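PDB 4KT7: 2-C-methyl-D-erythritol 4-phosphate cytidylyltransferase from Anaerococcus prevotii, which probably catalyses the transfer of a cytidylyl group from CTP to 2-C-methyl-D-erythritol 4-phosphate, a step of isoprenoid biosynthesis. Local coordinates for residues 54-65 with 77-85. Residues are numbered along the deposited sequence; the frame is centred on the assembly and turned at random.
Sequences DEIILVIRKDDE and GNIRYVYGS
I56 and I79 run alongside each other, CD1 against CD1 at 3.7 Å, and next to them the CB atoms of L58 and Y81 meet at 3.9 Å. L72 of helix 65-73 packs on L58, I79 and Y81, while helix 39-48 meets I56 and L58. On the other face V82 CG2 touches both I57 CG2 and V59 CG2. Six backbone hydrogen bonds join the strands, from I56 N to N78 O at one end to G84 N to I60 O at the other. This is the right-handed beta-alpha-beta crossover of a Rossmann-like nucleotidyltransferase fold: strand 55-60, helix 65-73, then strand 79-83 laid parallel to the first, which pairs on its far side with strand 10-16. Past the strand end, E65 in the first turn of the helix reaches back with CG anti to the backbone N (chi1 -178°) and an extended chain, and its carboxylate joins two tyrosines. Y83 OH donates to OE1 at 2.6 Å, on the syn side but tilted out of plane; Y81 OH donates to OE2, also at 2.6 Å, along the anti lone pair, with ring and carboxylate planes 81° apart. With an alanine here, both phenol hydroxyls would probably lose their acceptor and the two rings would be less firmly held. K62 lays its CB over the face of the Y83 ring, and water 2 links K62 NZ to Y83 OH. At the opposite end the R80 guanidinium lies flat against I57, whose CD1 sits over its centre, while NH1 and NH2 both reach E55 OE1 from above the carboxylate plane in a salt bridge, NH1 at 3.0 Å. NH2 also bonds A98 O, and E55 OE2 is held by S11 OG and D100 N; water 1 bridges E55 OE1 to N78 ND2.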
ATOM      1  N   ASP A  54     -22.276 -11.886 -18.993  1.00 22.28           N
ATOM      2  CA  ASP A  54     -22.889 -12.199 -20.294  1.00 32.28           C
ATOM      3  C   ASP A  54     -22.109 -11.668 -21.492  1.00 31.83           C
ATOM      4  O   ASP A  54     -22.245 -12.185 -22.596  1.00 33.34           O
ATOM      5  CB  ASP A  54     -24.334 -11.700 -20.359  1.00 24.14           C
ATOM      6  CG  ASP A  54     -25.222 -12.361 -19.327  1.00 24.99           C
ATOM      7  OD1 ASP A  54     -25.485 -13.564 -19.486  1.00 31.92           O
ATOM      8  OD2 ASP A  54     -25.648 -11.679 -18.358  1.00 30.67           O
ATOM      9  N   GLU A  55     -21.312 -10.631 -21.276  1.00 26.22           N
ATOM     10  CA  GLU A  55     -20.479 -10.076 -22.343  1.00 29.11           C
ATOM     11  C   GLU A  55     -19.278  -9.378 -21.757  1.00 27.30           C
ATOM     12  O   GLU A  55     -19.327  -8.895 -20.624  1.00 24.26           O
ATOM     13  CB  GLU A  55     -21.250  -9.041 -23.161  1.00 21.75           C
ATOM     14  CG  GLU A  55     -21.378  -7.699 -22.473  1.00 19.68           C
ATOM     15  CD  GLU A  55     -22.155  -6.666 -23.289  1.00 32.20           C
ATOM     16  OE1 GLU A  55     -22.389  -6.878 -24.507  1.00 32.96           O
ATOM     17  OE2 GLU A  55     -22.537  -5.636 -22.698  1.00 25.50           O
ATOM     18  N   ILE A  56     -18.209  -9.292 -22.544  1.00 23.27           N
ATOM     19  CA  ILE A  56     -16.971  -8.656 -22.095  1.00 20.98           C
ATOM     20  C   ILE A  56     -16.523  -7.605 -23.108  1.00 26.92           C
ATOM     21  O   ILE A  56     -16.339  -7.912 -24.297  1.00 28.46           O
ATOM     22  CB  ILE A  56     -15.839  -9.703 -21.946  1.00 28.18           C
ATOM     23  CG1 ILE A  56     -16.216 -10.782 -20.919  1.00 26.02           C
ATOM     24  CG2 ILE A  56     -14.505  -9.030 -21.568  1.00 26.68           C
ATOM     25  CD1 ILE A  56     -15.132 -11.867 -20.775  1.00 24.16           C
ATOM     26  N   ILE A  57     -16.338  -6.377 -22.632  1.00 21.83           N
ATOM     27  CA  ILE A  57     -15.886  -5.261 -23.463  1.00 19.36           C
ATOM     28  C   ILE A  57     -14.473  -4.879 -23.044  1.00 20.25           C
ATOM     29  O   ILE A  57     -14.245  -4.505 -21.884  1.00 22.81           O
ATOM     30  CB  ILE A  57     -16.763  -3.998 -23.273  1.00 24.94           C
ATOM     31  CG1 ILE A  57     -18.245  -4.316 -23.468  1.00 23.57           C
ATOM     32  CG2 ILE A  57     -16.333  -2.897 -24.235  1.00 34.67           C
ATOM     33  CD1 ILE A  57     -18.541  -4.974 -24.723  1.00 25.61           C
ATOM     34  N   LEU A  58     -13.527  -5.020 -23.968  1.00 20.54           N
ATOM     35  CA  LEU A  58     -12.157  -4.566 -23.758  1.00 27.47           C
ATOM     36  C   LEU A  58     -12.053  -3.142 -24.237  1.00 33.05           C
ATOM     37  O   LEU A  58     -12.521  -2.797 -25.321  1.00 20.97           O
ATOM     38  CB  LEU A  58     -11.165  -5.408 -24.557  1.00 25.66           C
ATOM     39  CG  LEU A  58     -10.892  -6.808 -24.031  1.00 36.24           C
ATOM     40  CD1 LEU A  58     -10.268  -7.660 -25.130  1.00 39.52           C
ATOM     41  CD2 LEU A  58      -9.944  -6.700 -22.860  1.00 38.06           C
ATOM     42  N   VAL A  59     -11.436  -2.291 -23.442  1.00 19.41           N
ATOM     43  CA  VAL A  59     -11.182  -0.952 -23.937  1.00 22.51           C
ATOM     44  C   VAL A  59      -9.680  -0.841 -24.169  1.00 21.49           C
ATOM     45  O   VAL A  59      -8.879  -1.018 -23.232  1.00 23.70           O
ATOM     46  CB  VAL A  59     -11.699   0.113 -22.959  1.00 20.06           C
ATOM     47  CG1 VAL A  59     -11.575   1.478 -23.579  1.00 18.12           C
ATOM     48  CG2 VAL A  59     -13.183  -0.156 -22.597  1.00 24.47           C
ATOM     49  N   ILE A  60      -9.295  -0.567 -25.414  1.00 24.42           N
ATOM     50  CA  ILE A  60      -7.893  -0.670 -25.815  1.00 23.46           C
ATOM     51  C   ILE A  60      -7.308   0.624 -26.376  1.00 26.40           C
ATOM     52  O   ILE A  60      -8.033   1.571 -26.696  1.00 31.13           O
ATOM     53  CB  ILE A  60      -7.701  -1.772 -26.874  1.00 25.73           C
ATOM     54  CG1 ILE A  60      -8.352  -1.360 -28.195  1.00 26.20           C
ATOM     55  CG2 ILE A  60      -8.270  -3.097 -26.366  1.00 24.78           C
ATOM     56  CD1 ILE A  60      -7.938  -2.223 -29.409  1.00 28.42           C
ATOM     57  N   ARG A  61      -5.984   0.650 -26.500  1.00 29.76           N
ATOM     58  CA  ARG A  61      -5.328   1.676 -27.290  1.00 31.05           C
ATOM     59  C   ARG A  61      -5.444   1.273 -28.752  1.00 32.06           C
ATOM     60  O   ARG A  61      -5.312   0.091 -29.081  1.00 34.41           O
ATOM     61  CB  ARG A  61      -3.853   1.773 -26.909  1.00 33.11           C
ATOM     62  CG  ARG A  61      -3.608   2.292 -25.510  1.00 38.85           C
ATOM     63  CD  ARG A  61      -2.114   2.364 -25.223  1.00 49.22           C
ATOM     64  NE  ARG A  61      -1.334   2.805 -26.380  1.00 53.70           N
ATOM     65  CZ  ARG A  61      -1.084   4.077 -26.683  1.00 56.80           C
ATOM     66  NH1 ARG A  61      -1.561   5.049 -25.920  1.00 57.10           N
ATOM     67  NH2 ARG A  61      -0.358   4.370 -27.757  1.00 55.18           N
ATOM     68  N   LYS A  62      -5.670   2.239 -29.634  1.00 34.12           N
ATOM     69  CA  LYS A  62      -5.793   1.934 -31.051  1.00 38.32           C
ATOM     70  C   LYS A  62      -4.539   1.244 -31.599  1.00 43.19           C
ATOM     71  O   LYS A  62      -4.621   0.396 -32.498  1.00 41.01           O
ATOM     72  CB  LYS A  62      -6.103   3.203 -31.857  1.00 39.52           C
ATOM     73  CG  LYS A  62      -6.118   2.954 -33.358  1.00 45.84           C
ATOM     74  CD  LYS A  62      -6.604   4.138 -34.195  1.00 53.12           C
ATOM     75  CE  LYS A  62      -6.430   3.807 -35.683  1.00 60.82           C
ATOM     76  NZ  LYS A  62      -7.248   4.663 -36.592  1.00 65.18           N
ATOM     77  N   ASP A  63      -3.383   1.602 -31.047  1.00 41.62           N
ATOM     78  CA  ASP A  63      -2.107   1.068 -31.513  1.00 43.03           C
ATOM     79  C   ASP A  63      -1.923  -0.425 -31.213  1.00 40.27           C
ATOM     80  O   ASP A  63      -1.080  -1.093 -31.833  1.00 38.31           O
ATOM     81  CB  ASP A  63      -0.944   1.853 -30.894  1.00 48.34           C
ATOM     82  CG  ASP A  63      -0.942   3.313 -31.296  1.00 58.98           C
ATOM     83  OD1 ASP A  63      -1.626   3.663 -32.282  1.00 58.56           O
ATOM     84  OD2 ASP A  63      -0.239   4.105 -30.626  1.00 65.05           O
ATOM     85  N   ASP A  64      -2.695  -0.935 -30.254  1.00 40.72           N
ATOM     86  CA  ASP A  64      -2.599  -2.336 -29.831  1.00 33.38           C
ATOM     87  C   ASP A  64      -3.621  -3.230 -30.539  1.00 38.80           C
ATOM     88  O   ASP A  64      -3.741  -4.414 -30.208  1.00 40.39           O
ATOM     89  CB  ASP A  64      -2.842  -2.458 -28.324  1.00 31.19           C
ATOM     90  CG  ASP A  64      -1.668  -1.982 -27.478  1.00 41.17           C
ATOM     91  OD1 ASP A  64      -0.500  -2.097 -27.908  1.00 32.82           O
ATOM     92  OD2 ASP A  64      -1.923  -1.519 -26.346  1.00 40.06           O
ATOM     93  N   GLU A  65      -4.355  -2.674 -31.505  1.00 37.41           N
ATOM     94  CA  GLU A  65      -5.492  -3.382 -32.103  1.00 36.76           C
ATOM     95  C   GLU A  65      -5.143  -4.737 -32.749  1.00 38.13           C
ATOM     96  O   GLU A  65      -5.826  -5.729 -32.514  1.00 36.27           O
ATOM     97  CB  GLU A  65      -6.248  -2.490 -33.097  1.00 38.92           C
ATOM     98  CG  GLU A  65      -7.475  -3.177 -33.698  1.00 41.96           C
ATOM     99  CD  GLU A  65      -8.361  -2.240 -34.506  1.00 45.58           C
ATOM    100  OE1 GLU A  65      -7.913  -1.110 -34.821  1.00 41.96           O
ATOM    101  OE2 GLU A  65      -9.507  -2.637 -34.834  1.00 48.19           O
ATOM    102  N   GLY A  77     -16.170 -16.657 -26.591  1.00 74.88           N
ATOM    103  CA  GLY A  77     -17.277 -15.938 -25.988  1.00 69.64           C
ATOM    104  C   GLY A  77     -17.732 -14.640 -26.625  1.00 64.47           C
ATOM    105  O   GLY A  77     -17.241 -14.225 -27.682  1.00 60.95           O
ATOM    106  N   ASN A  78     -18.701 -14.007 -25.968  1.00 61.84           N
ATOM    107  CA  ASN A  78     -19.210 -12.714 -26.389  1.00 57.82           C
ATOM    108  C   ASN A  78     -18.236 -11.639 -25.928  1.00 49.96           C
ATOM    109  O   ASN A  78     -18.510 -10.882 -24.983  1.00 39.61           O
ATOM    110  CB  ASN A  78     -20.608 -12.484 -25.811  1.00 63.14           C
ATOM    111  CG  ASN A  78     -21.299 -11.270 -26.406  1.00 67.17           C
ATOM    112  OD1 ASN A  78     -20.797 -10.653 -27.346  1.00 74.23           O
ATOM    113  ND2 ASN A  78     -22.464 -10.930 -25.865  1.00 63.96           N
ATOM    114  N   ILE A  79     -17.085 -11.594 -26.589  1.00 48.35           N
ATOM    115  CA  ILE A  79     -16.033 -10.651 -26.237  1.00 46.40           C
ATOM    116  C   ILE A  79     -15.731  -9.741 -27.418  1.00 44.76           C
ATOM    117  O   ILE A  79     -15.496 -10.215 -28.529  1.00 46.47           O
ATOM    118  CB  ILE A  79     -14.736 -11.386 -25.852  1.00 47.32           C
ATOM    119  CG1 ILE A  79     -15.002 -12.391 -24.732  1.00 49.00           C
ATOM    120  CG2 ILE A  79     -13.657 -10.396 -25.436  1.00 45.84           C
ATOM    121  CD1 ILE A  79     -13.737 -12.916 -24.081  1.00 50.70           C
ATOM    122  N   ARG A  80     -15.733  -8.435 -27.187  1.00 37.47           N
ATOM    123  CA  ARG A  80     -15.346  -7.507 -28.242  1.00 36.38           C
ATOM    124  C   ARG A  80     -14.579  -6.341 -27.646  1.00 30.62           C
ATOM    125  O   ARG A  80     -14.377  -6.278 -26.428  1.00 35.60           O
ATOM    126  CB  ARG A  80     -16.572  -7.021 -29.014  1.00 39.56           C
ATOM    127  CG  ARG A  80     -17.595  -6.325 -28.138  1.00 40.98           C
ATOM    128  CD  ARG A  80     -18.879  -5.974 -28.895  1.00 43.05           C
ATOM    129  NE  ARG A  80     -19.720  -5.093 -28.084  1.00 45.69           N
ATOM    130  CZ  ARG A  80     -20.640  -5.524 -27.229  1.00 45.06           C
ATOM    131  NH1 ARG A  80     -20.849  -6.827 -27.088  1.00 46.46           N
ATOM    132  NH2 ARG A  80     -21.349  -4.656 -26.512  1.00 36.04           N
ATOM    133  N   TYR A  81     -14.148  -5.419 -28.498  1.00 26.67           N
ATOM    134  CA  TYR A  81     -13.354  -4.287 -28.032  1.00 24.90           C
ATOM    135  C   TYR A  81     -13.795  -2.969 -28.644  1.00 35.46           C
ATOM    136  O   TYR A  81     -14.327  -2.943 -29.764  1.00 31.26           O
ATOM    137  CB  TYR A  81     -11.868  -4.533 -28.323  1.00 25.93           C
ATOM    138  CG  TYR A  81     -11.507  -4.608 -29.798  1.00 28.20           C
ATOM    139  CD1 TYR A  81     -11.264  -3.456 -30.539  1.00 33.96           C
ATOM    140  CD2 TYR A  81     -11.367  -5.836 -30.435  1.00 33.77           C
ATOM    141  CE1 TYR A  81     -10.915  -3.528 -31.879  1.00 34.17           C
ATOM    142  CE2 TYR A  81     -11.026  -5.916 -31.777  1.00 36.83           C
ATOM    143  CZ  TYR A  81     -10.801  -4.758 -32.488  1.00 40.03           C
ATOM    144  OH  TYR A  81     -10.454  -4.836 -33.816  1.00 42.78           O
ATOM    145  N   VAL A  82     -13.559  -1.887 -27.901  1.00 25.41           N
ATOM    146  CA  VAL A  82     -13.702  -0.520 -28.398  1.00 31.02           C
ATOM    147  C   VAL A  82     -12.414   0.253 -28.118  1.00 29.47           C
ATOM    148  O   VAL A  82     -11.609  -0.160 -27.271  1.00 27.96           O
ATOM    149  CB  VAL A  82     -14.903   0.223 -27.744  1.00 24.28           C
ATOM    150  CG1 VAL A  82     -16.214  -0.375 -28.237  1.00 25.81           C
ATOM    151  CG2 VAL A  82     -14.829   0.137 -26.237  1.00 22.19           C
ATOM    152  N   TYR A  83     -12.216   1.368 -28.820  1.00 23.97           N
ATOM    153  CA  TYR A  83     -11.038   2.196 -28.586  1.00 21.72           C
ATOM    154  C   TYR A  83     -11.245   2.998 -27.304  1.00 21.35           C
ATOM    155  O   TYR A  83     -12.354   3.467 -27.026  1.00 19.96           O
ATOM    156  CB  TYR A  83     -10.803   3.175 -29.740  1.00 23.07           C
ATOM    157  CG  TYR A  83     -10.412   2.562 -31.073  1.00 25.42           C
ATOM    158  CD1 TYR A  83      -9.939   1.266 -31.166  1.00 33.58           C
ATOM    159  CD2 TYR A  83     -10.513   3.308 -32.243  1.00 31.35           C
ATOM    160  CE1 TYR A  83      -9.574   0.724 -32.404  1.00 38.74           C
ATOM    161  CE2 TYR A  83     -10.160   2.785 -33.469  1.00 38.63           C
ATOM    162  CZ  TYR A  83      -9.691   1.498 -33.550  1.00 40.78           C
ATOM    163  OH  TYR A  83      -9.346   1.003 -34.787  1.00 43.01           O
ATOM    164  N   GLY A  84     -10.181   3.179 -26.526  1.00 21.38           N
ATOM    165  CA  GLY A  84     -10.279   3.994 -25.323  1.00 20.03           C
ATOM    166  C   GLY A  84     -10.043   5.466 -25.630  1.00 23.73           C
ATOM    167  O   GLY A  84     -10.040   5.865 -26.787  1.00 24.57           O
ATOM    168  N   SER A  85      -9.845   6.283 -24.604  1.00 21.31           N
ATOM    169  CA  SER A  85      -9.640   7.707 -24.839  1.00 19.81           C
ATOM    170  C   SER A  85      -8.413   8.208 -24.089  1.00 23.38           C
ATOM    171  O   SER A  85      -7.447   7.462 -23.926  1.00 24.67           O
ATOM    172  CB  SER A  85     -10.888   8.503 -24.469  1.00 16.86           C
ATOM    173  OG  SER A  85     -10.763   9.844 -24.906  1.00 22.25           O
TER
HETATM  174  O   HOH W   1     -23.604  -8.384 -26.621  1.00 55.91           O
HETATM  175  O   HOH W   2      -9.440   2.638 -36.613  1.00 40.40           O